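Local coordinates for coenzyme A transferase (Yersinia pestis, PDB 3QLI), which probably transfers coenzyme A between carboxylic acids such as acetate, at residues Met44-Ala49 with Gly162-Ser167; Tyr73-Ala78 with Tyr97-Thr102; Leu86-Asn91 with Gly116-Val121; Asp142-Thr147 with Arg168-Ala173. All blocks are in the same frame, centred on the assembly; numbering follows the deposited sequence.

How the interactions relate
All four contacts lie around the six-stranded parallel sheet of the N-terminal region. Interactions 1 and 4, centres about 9 Å apart, share helix 166-172: interaction 4 packs it on strand 143-148, and interaction 1 holds the turn before it against the loop after strand 41-44. Interaction 2, centred about 11 Å from interaction 1, ties the ends of strands 70-74 and 94-98 and contains the CoA-binding Glu-76, against which Met-46 of interaction 1 packs. Interaction 3 is peripheral, its centre about 24 Å from that of interaction 1, but meets interaction 2 through Leu-86 and Val-121. Along the chain, interaction 1 encloses interactions 2 and 3 and alternates segments with interaction 4.

Interaction 1 of 4, residues Met44-Ala49 with Gly162-Ser167; sequences MGMFAA and GNDYSS
The ring of Tyr-165 is met at its hydroxyl edge by the carbonyl of Met-44, while Asp-164 OD2 lies 3.5 Å above one face, over the ring centre. Met-46 approaches obliquely, its CG 3.6 Å from Tyr-165 CE2 and its sulfur in a slanting Met-aromatic contact with the same ring. Tyr-165 OH donates to Met-44 O at 2.8 Å, almost in line with the carbonyl bond. The Met-46 chain bends at its last torsion (chi3 68°), and its SD slides past Asp-164, 3.5 Å from CB. Asp-164 has its carboxylate turned back on the helix start: OD2 takes the backbone N of Ser-166 at 2.8 Å, a capping bond from above the carboxylate plane, and Ser-166 OG at 2.6 Å on the syn side. A water accepts from Met-46 N and donates to Asp-164 OD1, bridging the two segments. Phe-75, just past strand 70-74, meets the Tyr-165 ring, and Met-46 also packs on Glu-76, a CoA-binding residue. The two donors on OD2 and the water on OD1 satisfy this buried carboxylate and would tend to stabilise a charge on it, while the nearby Asn-163 carbonyl probably works the other way.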
loop_
_atom_site.group_PDB
_atom_site.type_symbol
_atom_site.label_atom_id
_atom_site.label_comp_id
_atom_site.label_asym_id
_atom_site.label_seq_id
_atom_site.Cartn_x
_atom_site.Cartn_y
_atom_site.Cartn_z
ATOM N N MET A 44 -11.005 22.168 7.899
ATOM C CA MET A 44 -10.733 23.344 7.092
ATOM C C MET A 44 -9.909 22.924 5.886
ATOM O O MET A 44 -9.424 21.799 5.825
ATOM C CB MET A 44 -9.946 24.368 7.904
ATOM C CG MET A 44 -8.667 23.786 8.507
ATOM S SD MET A 44 -7.794 24.994 9.534
ATOM C CE MET A 44 -6.528 23.960 10.282
ATOM N N GLY A 45 -9.754 23.842 4.937
ATOM C CA GLY A 45 -8.964 23.583 3.756
ATOM C C GLY A 45 -7.494 23.416 4.075
ATOM O O GLY A 45 -7.044 23.676 5.196
ATOM N N MET A 46 -6.722 23.000 3.078
ATOM C CA MET A 46 -5.286 22.779 3.249
ATOM C C MET A 46 -4.409 23.980 2.902
ATOM O O MET A 46 -4.638 24.648 1.898
ATOM C CB MET A 46 -4.825 21.604 2.379
ATOM C CG MET A 46 -5.555 20.296 2.601
ATOM S SD MET A 46 -5.025 19.042 1.417
ATOM C CE MET A 46 -3.342 18.756 1.950
ATOM N N PHE A 47 -3.410 24.255 3.738
ATOM C CA PHE A 47 -2.455 25.327 3.452
ATOM C C PHE A 47 -3.062 26.714 3.249
ATOM O O PHE A 47 -3.680 27.279 4.144
ATOM C CB PHE A 47 -1.531 24.961 2.285
ATOM C CG PHE A 47 -0.226 25.704 2.298
ATOM C CD1 PHE A 47 0.632 25.605 3.380
ATOM C CD2 PHE A 47 0.137 26.513 1.237
ATOM C CE1 PHE A 47 1.830 26.294 3.400
ATOM C CE2 PHE A 47 1.333 27.203 1.250
ATOM C CZ PHE A 47 2.181 27.093 2.333
ATOM N N ALA A 48 -2.859 27.245 2.047
ATOM C CA ALA A 48 -3.326 28.572 1.666
ATOM C C ALA A 48 -4.841 28.637 1.793
ATOM O O ALA A 48 -5.417 29.713 1.929
ATOM C CB ALA A 48 -2.893 28.898 0.246
ATOM N N ALA A 49 -5.473 27.472 1.717
ATOM C CA ALA A 49 -6.918 27.330 1.864
ATOM C C ALA A 49 -7.425 27.704 3.268
ATOM O O ALA A 49 -8.583 28.085 3.423
ATOM C CB ALA A 49 -7.360 25.924 1.489
ATOM N N GLY A 162 -7.424 24.716 -3.398
ATOM C CA GLY A 162 -7.762 23.438 -2.811
ATOM C C GLY A 162 -8.949 22.663 -3.345
ATOM O O GLY A 162 -10.021 23.209 -3.584
ATOM N N ASN A 163 -8.729 21.370 -3.545
ATOM C CA ASN A 163 -9.766 20.437 -3.941
ATOM C C ASN A 163 -9.634 19.373 -2.867
ATOM O O ASN A 163 -10.383 19.370 -1.893
ATOM C CB ASN A 163 -9.533 19.867 -5.336
ATOM C CG ASN A 163 -10.782 19.219 -5.912
ATOM O OD1 ASN A 163 -11.364 18.327 -5.299
ATOM N ND2 ASN A 163 -11.199 19.669 -7.089
ATOM N N ASP A 164 -8.681 18.464 -3.046
ATOM C CA ASP A 164 -8.375 17.478 -2.018
ATOM C C ASP A 164 -9.640 16.836 -1.468
ATOM O O ASP A 164 -10.465 16.314 -2.213
ATOM C CB ASP A 164 -7.523 18.092 -0.897
ATOM C CG ASP A 164 -8.039 19.442 -0.433
ATOM O OD1 ASP A 164 -7.714 20.464 -1.072
ATOM O OD2 ASP A 164 -8.761 19.480 0.580
ATOM N N TYR A 165 -9.757 16.871 -0.144
ATOM C CA TYR A 165 -10.928 16.367 0.558
ATOM C C TYR A 165 -11.918 17.509 0.765
ATOM O O TYR A 165 -13.052 17.294 1.184
ATOM C CB TYR A 165 -10.526 15.803 1.919
ATOM C CG TYR A 165 -9.816 16.805 2.806
ATOM C CD1 TYR A 165 -10.531 17.730 3.556
ATOM C CD2 TYR A 165 -8.431 16.827 2.889
ATOM C CE1 TYR A 165 -9.885 18.647 4.366
ATOM C CE2 TYR A 165 -7.777 17.739 3.694
ATOM C CZ TYR A 165 -8.507 18.648 4.431
ATOM O OH TYR A 165 -7.856 19.555 5.233
ATOM N N SER A 166 -11.476 18.726 0.462
ATOM C CA SER A 166 -12.293 19.919 0.654
ATOM C C SER A 166 -13.572 19.931 -0.176
ATOM O O SER A 166 -14.626 20.328 0.309
ATOM C CB SER A 166 -11.472 21.181 0.365
ATOM O OG SER A 166 -10.460 21.367 1.338
ATOM N N SER A 167 -13.482 19.497 -1.426
ATOM C CA SER A 167 -14.666 19.482 -2.291
ATOM C C SER A 167 -15.762 18.531 -1.797
ATOM O O SER A 167 -16.952 18.760 -2.036
ATOM C CB SER A 167 -14.285 19.168 -3.748
ATOM O OG SER A 167 -13.697 17.881 -3.851
HETATM O O HOH W 1 -7.799 23.001 0.553
#

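Interaction 2 of 4, residues Tyr73-Ala78 with Tyr97-Thr102; sequences YYFETA and YSMFVT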
loop_
_atom_site.group_PDB
_atom_site.type_symbol
_atom_site.label_atom_id
_atom_site.label_comp_id
_atom_site.label_asym_id
_atom_site.label_seq_id
_atom_site.Cartn_x
_atom_site.Cartn_y
_atom_site.Cartn_z
ATOM N N TYR A 73 -9.908 18.583 12.660
ATOM C CA TYR A 73 -9.310 17.551 11.822
ATOM C C TYR A 73 -8.816 18.206 10.523
ATOM O O TYR A 73 -9.589 18.854 9.821
ATOM C CB TYR A 73 -10.354 16.488 11.483
ATOM C CG TYR A 73 -10.786 15.608 12.637
ATOM C CD1 TYR A 73 -10.228 14.344 12.815
ATOM C CD2 TYR A 73 -11.785 16.021 13.529
ATOM C CE1 TYR A 73 -10.644 13.508 13.866
ATOM C CE2 TYR A 73 -12.196 15.198 14.584
ATOM C CZ TYR A 73 -11.619 13.945 14.749
ATOM O OH TYR A 73 -12.033 13.117 15.791
ATOM N N TYR A 74 -7.541 18.029 10.180
ATOM C CA TYR A 74 -6.984 18.804 9.072
ATOM C C TYR A 74 -5.657 18.240 8.567
ATOM O O TYR A 74 -5.011 17.457 9.270
ATOM C CB TYR A 74 -6.773 20.259 9.528
ATOM C CG TYR A 74 -5.698 20.360 10.582
ATOM C CD1 TYR A 74 -4.409 20.753 10.252
ATOM C CD2 TYR A 74 -5.963 20.024 11.903
ATOM C CE1 TYR A 74 -3.413 20.819 11.216
ATOM C CE2 TYR A 74 -4.967 20.082 12.882
ATOM C CZ TYR A 74 -3.698 20.475 12.530
ATOM O OH TYR A 74 -2.705 20.522 13.492
ATOM N N PHE A 75 -5.253 18.696 7.380
ATOM C CA PHE A 75 -4.009 18.309 6.713
ATOM C C PHE A 75 -3.255 19.555 6.237
ATOM O O PHE A 75 -3.862 20.599 6.012
ATOM C CB PHE A 75 -4.317 17.506 5.445
ATOM C CG PHE A 75 -4.755 16.092 5.684
ATOM C CD1 PHE A 75 -3.840 15.055 5.646
ATOM C CD2 PHE A 75 -6.089 15.792 5.891
ATOM C CE1 PHE A 75 -4.243 13.751 5.842
ATOM C CE2 PHE A 75 -6.497 14.488 6.088
ATOM C CZ PHE A 75 -5.573 13.467 6.062
ATOM N N GLU A 76 -1.941 19.436 6.056
ATOM C CA GLU A 76 -1.128 20.540 5.526
ATOM C C GLU A 76 -1.224 21.908 6.212
ATOM O O GLU A 76 -1.681 22.877 5.611
ATOM C CB GLU A 76 -1.337 20.684 4.017
ATOM C CG GLU A 76 -0.125 21.232 3.278
ATOM C CD GLU A 76 1.129 20.405 3.503
ATOM O OE1 GLU A 76 1.016 19.176 3.683
ATOM O OE2 GLU A 76 2.233 20.987 3.495
ATOM N N THR A 77 -0.810 21.968 7.472
ATOM C CA THR A 77 -0.858 23.196 8.261
ATOM C C THR A 77 -0.016 24.353 7.713
ATOM O O THR A 77 1.048 24.153 7.134
ATOM C CB THR A 77 -0.378 22.938 9.703
ATOM O OG1 THR A 77 -0.684 21.591 10.079
ATOM C CG2 THR A 77 -1.045 23.902 10.669
ATOM N N ALA A 78 -0.522 25.567 7.913
ATOM C CA ALA A 78 0.134 26.794 7.480
ATOM C C ALA A 78 0.223 27.753 8.666
ATOM O O ALA A 78 -0.509 27.601 9.642
ATOM C CB ALA A 78 -0.627 27.433 6.338
ATOM N N TYR A 97 -6.458 17.566 15.969
ATOM C CA TYR A 97 -6.524 16.180 15.524
ATOM C C TYR A 97 -5.870 16.186 14.159
ATOM O O TYR A 97 -6.523 16.083 13.129
ATOM C CB TYR A 97 -7.980 15.677 15.504
ATOM C CG TYR A 97 -8.388 15.163 16.874
ATOM C CD1 TYR A 97 -8.654 13.812 17.087
ATOM C CD2 TYR A 97 -8.430 16.021 17.972
ATOM C CE1 TYR A 97 -8.988 13.335 18.349
ATOM C CE2 TYR A 97 -8.754 15.546 19.251
ATOM C CZ TYR A 97 -9.032 14.207 19.425
ATOM O OH TYR A 97 -9.360 13.719 20.673
ATOM N N SER A 98 -4.555 16.361 14.186
ATOM C CA SER A 98 -3.770 16.596 12.988
ATOM C C SER A 98 -3.653 15.303 12.216
ATOM O O SER A 98 -3.391 14.246 12.788
ATOM C CB SER A 98 -2.376 17.078 13.386
ATOM O OG SER A 98 -2.447 17.958 14.494
ATOM N N MET A 99 -3.830 15.391 10.907
ATOM C CA MET A 99 -3.735 14.211 10.062
ATOM C C MET A 99 -2.427 14.162 9.269
ATOM O O MET A 99 -2.109 13.145 8.656
ATOM C CB MET A 99 -4.986 14.107 9.196
ATOM C CG MET A 99 -6.227 13.983 10.097
ATOM S SD MET A 99 -7.826 13.967 9.288
ATOM C CE MET A 99 -7.893 12.284 8.666
ATOM N N PHE A 100 -1.686 15.273 9.292
ATOM C CA PHE A 100 -0.277 15.335 8.887
ATOM C C PHE A 100 0.437 15.983 10.060
ATOM O O PHE A 100 -0.103 16.911 10.668
ATOM C CB PHE A 100 -0.055 16.301 7.718
ATOM C CG PHE A 100 -0.349 15.742 6.355
ATOM C CD1 PHE A 100 -0.526 14.387 6.148
ATOM C CD2 PHE A 100 -0.423 16.606 5.259
ATOM C CE1 PHE A 100 -0.792 13.900 4.866
ATOM C CE2 PHE A 100 -0.683 16.130 3.983
ATOM C CZ PHE A 100 -0.871 14.770 3.790
ATOM N N VAL A 101 1.644 15.532 10.379
ATOM C CA VAL A 101 2.440 16.216 11.398
ATOM C C VAL A 101 3.523 17.054 10.706
ATOM O O VAL A 101 4.469 16.506 10.141
ATOM C CB VAL A 101 3.047 15.212 12.419
ATOM C CG1 VAL A 101 3.985 15.917 13.413
ATOM C CG2 VAL A 101 1.935 14.472 13.159
ATOM N N THR A 102 3.348 18.375 10.708
ATOM C CA THR A 102 4.291 19.280 10.057
ATOM C C THR A 102 5.113 20.060 11.085
ATOM O O THR A 102 5.024 19.808 12.282
ATOM C CB THR A 102 3.590 20.310 9.115
ATOM O OG1 THR A 102 3.014 21.365 9.890
ATOM C CG2 THR A 102 2.506 19.649 8.265
HETATM O O HOH W 2 -1.090 19.070 9.065
#
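Strands 70-74 and 94-98 are the parallel pair of a beta-alpha-beta unit, and this contact joins their C-terminal ends and the loops beyond, where Glu-76 belongs to a CoA-binding site. Tyr-73 and Tyr-97 run alongside each other with their ring planes 44° apart, neither stacked nor edge-to-face, and Tyr-97 CB lies over one face of the Tyr-73 ring in a CH-pi contact. At the strand ends, Met-99 N donates to Tyr-74 O at 2.9 Å, and the Ser-98 hydroxyl, OG, donates to Tyr-74 OH at 2.8 Å. Phe-75 is clasped in two ways. Met-99 CB sits over its face, 3.4 Å from the ring centroid, with Met-99 SD slanting in from beyond CB as a Met-aromatic contact. Its edge meets Phe-100 in a T-shaped pair, planes at 88°, so that Phe-75 CD1 stands over the centre of the Phe-100 ring. Glu-76 folds back at chi2 (56°), which carries OE1 to 3.3 Å from Phe-100 CD2. A water donates to Thr-77 OG1 and to Phe-100 O, linking the two loops where Thr-77 and Thr-102 face each other. Glu-105 of helix 103-114 bonds Tyr-74 OH, Thr-77 OG1 and Thr-102 N through its carboxylate; helix 131-139 packs against Tyr-73, Phe-75 and Met-99, while Tyr-73 pairs by backbone hydrogen bonding with Leu-42 of strand 41-44.

Interaction 3 of 4, residues Leu86-Asn91 with Gly116-Val121; sequences LRYELN and GGRKVV
Tyr-88 is the first residue of 86-91 to meet 116-121. Its CG stands anti to the backbone N (chi1 -170°), which sends the phenol toward Arg-118 and Val-120. Ring carbon CE1 rests 4.0 Å from Val-120 CG1, the tyrosine lying roughly perpendicular to the valine side chain. At the far end, Tyr-88 OH comes within 3.0 Å of Arg-118 NH1, but the angle is too poor for a hydrogen bond, and the ring and guanidinium planes stand 69° apart. Both are held by Asp-115, whose OD2 takes a hydrogen bond from Tyr-88 OH and forms a salt bridge with Arg-118 NH1. The pairing joins two connections of the alpha/beta N-terminal region: the short 3-10 turn between helix 79-83 and strand 94-98, and the loop that leaves helix 103-114. Along that turn, Asn-91 N bonds Tyr-88 O, bringing Asn-91 round to the same partner loop. Asn-91 ND2 donates to Val-120 O at 2.7 Å, a nearly straight bond (163°) lying close to the amide plane. The other amide atom, OD1, lies 3.4 Å from Val-120 CB. Arg-118 bends at chi3, and its guanidinium has Val-120 CG1 over one face, 3.7 Å above the plane, while NH2 stays 3.8 Å from Asn-91 OD1.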
loop_
_atom_site.group_PDB
_atom_site.type_symbol
_atom_site.label_atom_id
_atom_site.label_comp_id
_atom_site.label_asym_id
_atom_site.label_seq_id
_atom_site.Cartn_x
_atom_site.Cartn_y
_atom_site.Cartn_z
ATOM N N LEU A 86 -4.281 26.980 16.512
ATOM C CA LEU A 86 -3.320 25.995 16.994
ATOM C C LEU A 86 -2.358 26.508 18.073
ATOM O O LEU A 86 -1.489 25.765 18.522
ATOM C CB LEU A 86 -2.538 25.393 15.823
ATOM C CG LEU A 86 -3.374 24.656 14.773
ATOM C CD1 LEU A 86 -2.493 24.018 13.713
ATOM C CD2 LEU A 86 -4.272 23.616 15.421
ATOM N N ARG A 87 -2.485 27.773 18.470
ATOM C CA ARG A 87 -1.582 28.319 19.484
ATOM C C ARG A 87 -1.622 27.443 20.728
ATOM O O ARG A 87 -2.694 27.071 21.193
ATOM C CB ARG A 87 -1.951 29.765 19.850
ATOM C CG ARG A 87 -1.550 30.794 18.802
ATOM C CD ARG A 87 -1.419 32.199 19.400
ATOM N NE ARG A 87 -2.533 32.569 20.275
ATOM C CZ ARG A 87 -3.685 33.083 19.845
ATOM N NH1 ARG A 87 -3.887 33.263 18.550
ATOM N NH2 ARG A 87 -4.642 33.407 20.708
ATOM N N TYR A 88 -0.445 27.124 21.259
ATOM C CA TYR A 88 -0.314 26.212 22.398
ATOM C C TYR A 88 -1.274 26.564 23.531
ATOM O O TYR A 88 -1.886 25.683 24.139
ATOM C CB TYR A 88 1.136 26.221 22.901
ATOM C CG TYR A 88 1.456 25.153 23.924
ATOM C CD1 TYR A 88 1.906 23.894 23.529
ATOM C CD2 TYR A 88 1.325 25.408 25.287
ATOM C CE1 TYR A 88 2.202 22.915 24.453
ATOM C CE2 TYR A 88 1.625 24.432 26.224
ATOM C CZ TYR A 88 2.063 23.192 25.803
ATOM O OH TYR A 88 2.359 22.223 26.733
ATOM N N GLU A 89 -1.433 27.857 23.788
ATOM C CA GLU A 89 -2.222 28.304 24.938
ATOM C C GLU A 89 -3.695 27.959 24.803
ATOM O O GLU A 89 -4.435 27.982 25.785
ATOM C CB GLU A 89 -2.075 29.811 25.140
ATOM C CG GLU A 89 -0.646 30.307 24.994
ATOM C CD GLU A 89 -0.318 30.689 23.562
ATOM O OE1 GLU A 89 -0.962 31.629 23.033
ATOM O OE2 GLU A 89 0.578 30.054 22.967
ATOM N N LEU A 90 -4.131 27.644 23.587
ATOM C CA LEU A 90 -5.531 27.305 23.345
ATOM C C LEU A 90 -5.752 25.799 23.244
ATOM O O LEU A 90 -6.868 25.341 23.003
ATOM C CB LEU A 90 -6.032 27.982 22.067
ATOM C CG LEU A 90 -5.832 29.492 21.930
ATOM C CD1 LEU A 90 -6.316 29.973 20.571
ATOM C CD2 LEU A 90 -6.542 30.237 23.045
ATOM N N ASN A 91 -4.680 25.036 23.425
ATOM C CA ASN A 91 -4.735 23.582 23.324
ATOM C C ASN A 91 -5.773 22.896 24.211
ATOM O O ASN A 91 -6.203 21.783 23.918
ATOM C CB ASN A 91 -3.352 22.979 23.582
ATOM C CG ASN A 91 -3.209 21.589 23.003
ATOM O OD1 ASN A 91 -3.481 20.594 23.674
ATOM N ND2 ASN A 91 -2.784 21.512 21.747
ATOM N N GLY A 116 5.723 19.085 31.344
ATOM C CA GLY A 116 5.222 17.946 32.093
ATOM C C GLY A 116 4.809 16.734 31.276
ATOM O O GLY A 116 3.931 15.978 31.687
ATOM N N GLY A 117 5.447 16.545 30.125
ATOM C CA GLY A 117 5.163 15.414 29.256
ATOM C C GLY A 117 3.733 15.318 28.758
ATOM O O GLY A 117 3.189 14.225 28.605
ATOM N N ARG A 118 3.126 16.471 28.508
ATOM C CA ARG A 118 1.755 16.556 28.015
ATOM C C ARG A 118 1.576 16.174 26.543
ATOM O O ARG A 118 2.420 16.489 25.708
ATOM C CB ARG A 118 1.239 17.984 28.199
ATOM C CG ARG A 118 0.454 18.227 29.469
ATOM C CD ARG A 118 0.022 19.683 29.564
ATOM N NE ARG A 118 -1.069 19.992 28.643
ATOM C CZ ARG A 118 -1.201 21.146 27.997
ATOM N NH1 ARG A 118 -0.309 22.110 28.165
ATOM N NH2 ARG A 118 -2.228 21.336 27.180
ATOM N N LYS A 119 0.459 15.519 26.235
ATOM C CA LYS A 119 0.099 15.183 24.865
ATOM C C LYS A 119 -0.778 16.339 24.415
ATOM O O LYS A 119 -1.800 16.622 25.037
ATOM C CB LYS A 119 -0.670 13.865 24.797
ATOM C CG LYS A 119 -0.926 13.382 23.379
ATOM C CD LYS A 119 -1.645 12.046 23.364
ATOM C CE LYS A 119 -0.973 11.072 22.414
ATOM N NZ LYS A 119 -1.022 11.543 21.005
ATOM N N VAL A 120 -0.374 17.023 23.352
ATOM C CA VAL A 120 -1.083 18.229 22.931
ATOM C C VAL A 120 -1.495 18.178 21.456
ATOM O O VAL A 120 -2.283 19.005 20.999
ATOM C CB VAL A 120 -0.248 19.492 23.212
ATOM C CG1 VAL A 120 -0.046 19.651 24.717
ATOM C CG2 VAL A 120 1.098 19.402 22.509
ATOM N N VAL A 121 -0.957 17.207 20.728
ATOM C CA VAL A 121 -1.388 16.919 19.368
ATOM C C VAL A 121 -1.901 15.489 19.321
ATOM O O VAL A 121 -1.257 14.571 19.826
ATOM C CB VAL A 121 -0.239 17.081 18.360
ATOM C CG1 VAL A 121 -0.624 16.507 16.985
ATOM C CG2 VAL A 121 0.205 18.554 18.270
#

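Interaction 4 of 4, residues Asp142-Thr147 with Arg168-Ala173; sequences DTFMHT and RIARSA
Phe-144 reaches from strand 143-148 into the side of helix 166-172, and Ile-169, Ala-170 and Ala-173 share it between them. CB comes first, 3.6 Å from Ala-173 CB, the methyl of the first residue after the helix. The ring follows, with CG anti to the backbone N (chi1 -169°), a setting that aims it at the helix. CG and CD1 lie under Ile-169, whose CG2 approaches CD1 to 3.5 Å. Ile-169 CB stands over the same ring face, 4.1 Å from the centroid, as a CH-pi contact. On the other flank, CD2 runs beside the helix backbone, 3.8 Å from Ala-170 CA and 4.1 Å from Ala-170 CB, and CE2 comes within 4.1 Å of Ala-170 N. Further out, CE1 is 4.0 Å from Ile-169 CG2. No hydrogen bond crosses the contact; its grip is apolar. Helix 131-139 adds Leu-135 and Ala-136 against Ile-169, and Ala-170 also rests on Phe-176 of strand 175-180. This is the helix-on-sheet packing of a beta-alpha-beta crossover, here the one in which helix 166-172 connects parallel strands 143-148 and 175-180.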
loop_
_atom_site.group_PDB
_atom_site.type_symbol
_atom_site.label_atom_id
_atom_site.label_comp_id
_atom_site.label_asym_id
_atom_site.label_seq_id
_atom_site.Cartn_x
_atom_site.Cartn_y
_atom_site.Cartn_z
ATOM N N ASP A 142 -18.890 18.609 11.521
ATOM C CA ASP A 142 -20.027 19.485 11.789
ATOM C C ASP A 142 -19.891 20.841 11.088
ATOM O O ASP A 142 -20.868 21.386 10.572
ATOM C CB ASP A 142 -20.206 19.638 13.302
ATOM C CG ASP A 142 -20.390 18.294 13.985
ATOM O OD1 ASP A 142 -21.484 17.721 13.829
ATOM O OD2 ASP A 142 -19.450 17.799 14.651
ATOM N N THR A 143 -18.677 21.373 11.065
ATOM C CA THR A 143 -18.413 22.663 10.421
ATOM C C THR A 143 -17.169 22.566 9.563
ATOM O O THR A 143 -16.139 22.039 10.006
ATOM C CB THR A 143 -18.179 23.796 11.453
ATOM O OG1 THR A 143 -19.309 23.898 12.327
ATOM C CG2 THR A 143 -17.993 25.136 10.728
ATOM N N PHE A 144 -17.275 23.056 8.329
ATOM C CA PHE A 144 -16.129 23.150 7.437
ATOM C C PHE A 144 -15.917 24.610 7.020
ATOM O O PHE A 144 -16.884 25.305 6.697
ATOM C CB PHE A 144 -16.332 22.265 6.201
ATOM C CG PHE A 144 -15.091 22.114 5.369
ATOM C CD1 PHE A 144 -13.992 21.426 5.869
ATOM C CD2 PHE A 144 -15.013 22.671 4.097
ATOM C CE1 PHE A 144 -12.838 21.288 5.120
ATOM C CE2 PHE A 144 -13.841 22.546 3.339
ATOM C CZ PHE A 144 -12.763 21.857 3.844
ATOM N N MET A 145 -14.663 25.073 7.063
ATOM C CA MET A 145 -14.325 26.452 6.690
ATOM C C MET A 145 -13.216 26.442 5.638
ATOM O O MET A 145 -12.238 25.704 5.771
ATOM C CB MET A 145 -13.889 27.258 7.937
ATOM C CG MET A 145 -14.815 27.020 9.146
ATOM S SD MET A 145 -14.768 28.324 10.412
ATOM C CE MET A 145 -13.063 28.160 10.921
ATOM N N HIS A 146 -13.358 27.266 4.603
ATOM C CA HIS A 146 -12.418 27.259 3.471
ATOM C C HIS A 146 -12.450 28.655 2.824
ATOM O O HIS A 146 -13.526 29.255 2.687
ATOM C CB HIS A 146 -12.869 26.180 2.470
ATOM C CG HIS A 146 -11.811 25.712 1.504
ATOM N ND1 HIS A 146 -11.372 26.472 0.435
ATOM C CD2 HIS A 146 -11.182 24.517 1.392
ATOM C CE1 HIS A 146 -10.484 25.777 -0.263
ATOM N NE2 HIS A 146 -10.348 24.588 0.298
ATOM N N THR A 147 -11.284 29.174 2.452
ATOM C CA THR A 147 -11.189 30.409 1.651
ATOM C C THR A 147 -11.605 30.124 0.200
ATOM O O THR A 147 -11.238 29.084 -0.364
ATOM C CB THR A 147 -9.742 30.947 1.680
ATOM O OG1 THR A 147 -9.354 31.191 3.045
ATOM C CG2 THR A 147 -9.575 32.227 0.832
ATOM N N ARG A 168 -15.367 17.462 -1.116
ATOM C CA ARG A 168 -16.344 16.570 -0.483
ATOM C C ARG A 168 -16.890 17.141 0.834
ATOM O O ARG A 168 -18.105 17.146 1.076
ATOM C CB ARG A 168 -15.710 15.200 -0.205
ATOM C CG ARG A 168 -16.541 14.277 0.700
ATOM C CD ARG A 168 -17.824 13.833 0.024
ATOM N NE ARG A 168 -18.637 12.955 0.878
ATOM C CZ ARG A 168 -18.453 11.645 1.011
ATOM N NH1 ARG A 168 -17.468 11.033 0.360
ATOM N NH2 ARG A 168 -19.249 10.944 1.814
ATOM N N ILE A 169 -15.994 17.610 1.693
ATOM C CA ILE A 169 -16.407 17.989 3.040
ATOM C C ILE A 169 -17.203 19.292 3.021
ATOM O O ILE A 169 -18.041 19.508 3.893
ATOM C CB ILE A 169 -15.223 18.095 4.013
ATOM C CG1 ILE A 169 -14.452 16.771 4.038
ATOM C CG2 ILE A 169 -15.723 18.463 5.425
ATOM C CD1 ILE A 169 -15.358 15.547 4.259
ATOM N N ALA A 170 -16.950 20.149 2.028
ATOM C CA ALA A 170 -17.741 21.380 1.862
ATOM C C ALA A 170 -19.212 21.038 1.690
ATOM O O ALA A 170 -20.100 21.790 2.112
ATOM C CB ALA A 170 -17.239 22.199 0.668
ATOM N N ARG A 171 -19.459 19.888 1.075
ATOM C CA ARG A 171 -20.810 19.411 0.817
ATOM C C ARG A 171 -21.320 18.496 1.929
ATOM O O ARG A 171 -22.494 18.556 2.292
ATOM C CB ARG A 171 -20.877 18.704 -0.545
ATOM C CG ARG A 171 -20.545 19.655 -1.703
ATOM C CD ARG A 171 -20.225 18.946 -2.989
ATOM N NE ARG A 171 -20.285 19.870 -4.122
ATOM C CZ ARG A 171 -19.289 20.663 -4.519
ATOM N NH1 ARG A 171 -18.116 20.671 -3.873
ATOM N NH2 ARG A 171 -19.472 21.454 -5.574
ATOM N N SER A 172 -20.446 17.673 2.496
ATOM C CA SER A 172 -20.891 16.751 3.545
ATOM C C SER A 172 -20.966 17.376 4.947
ATOM O O SER A 172 -21.741 16.922 5.766
ATOM C CB SER A 172 -20.041 15.478 3.575
ATOM O OG SER A 172 -20.264 14.718 2.391
ATOM N N ALA A 173 -20.169 18.403 5.229
ATOM C CA ALA A 173 -20.229 19.028 6.560
ATOM C C ALA A 173 -21.627 19.571 6.806
ATOM O O ALA A 173 -22.319 19.991 5.874
ATOM C CB ALA A 173 -19.196 20.143 6.685
#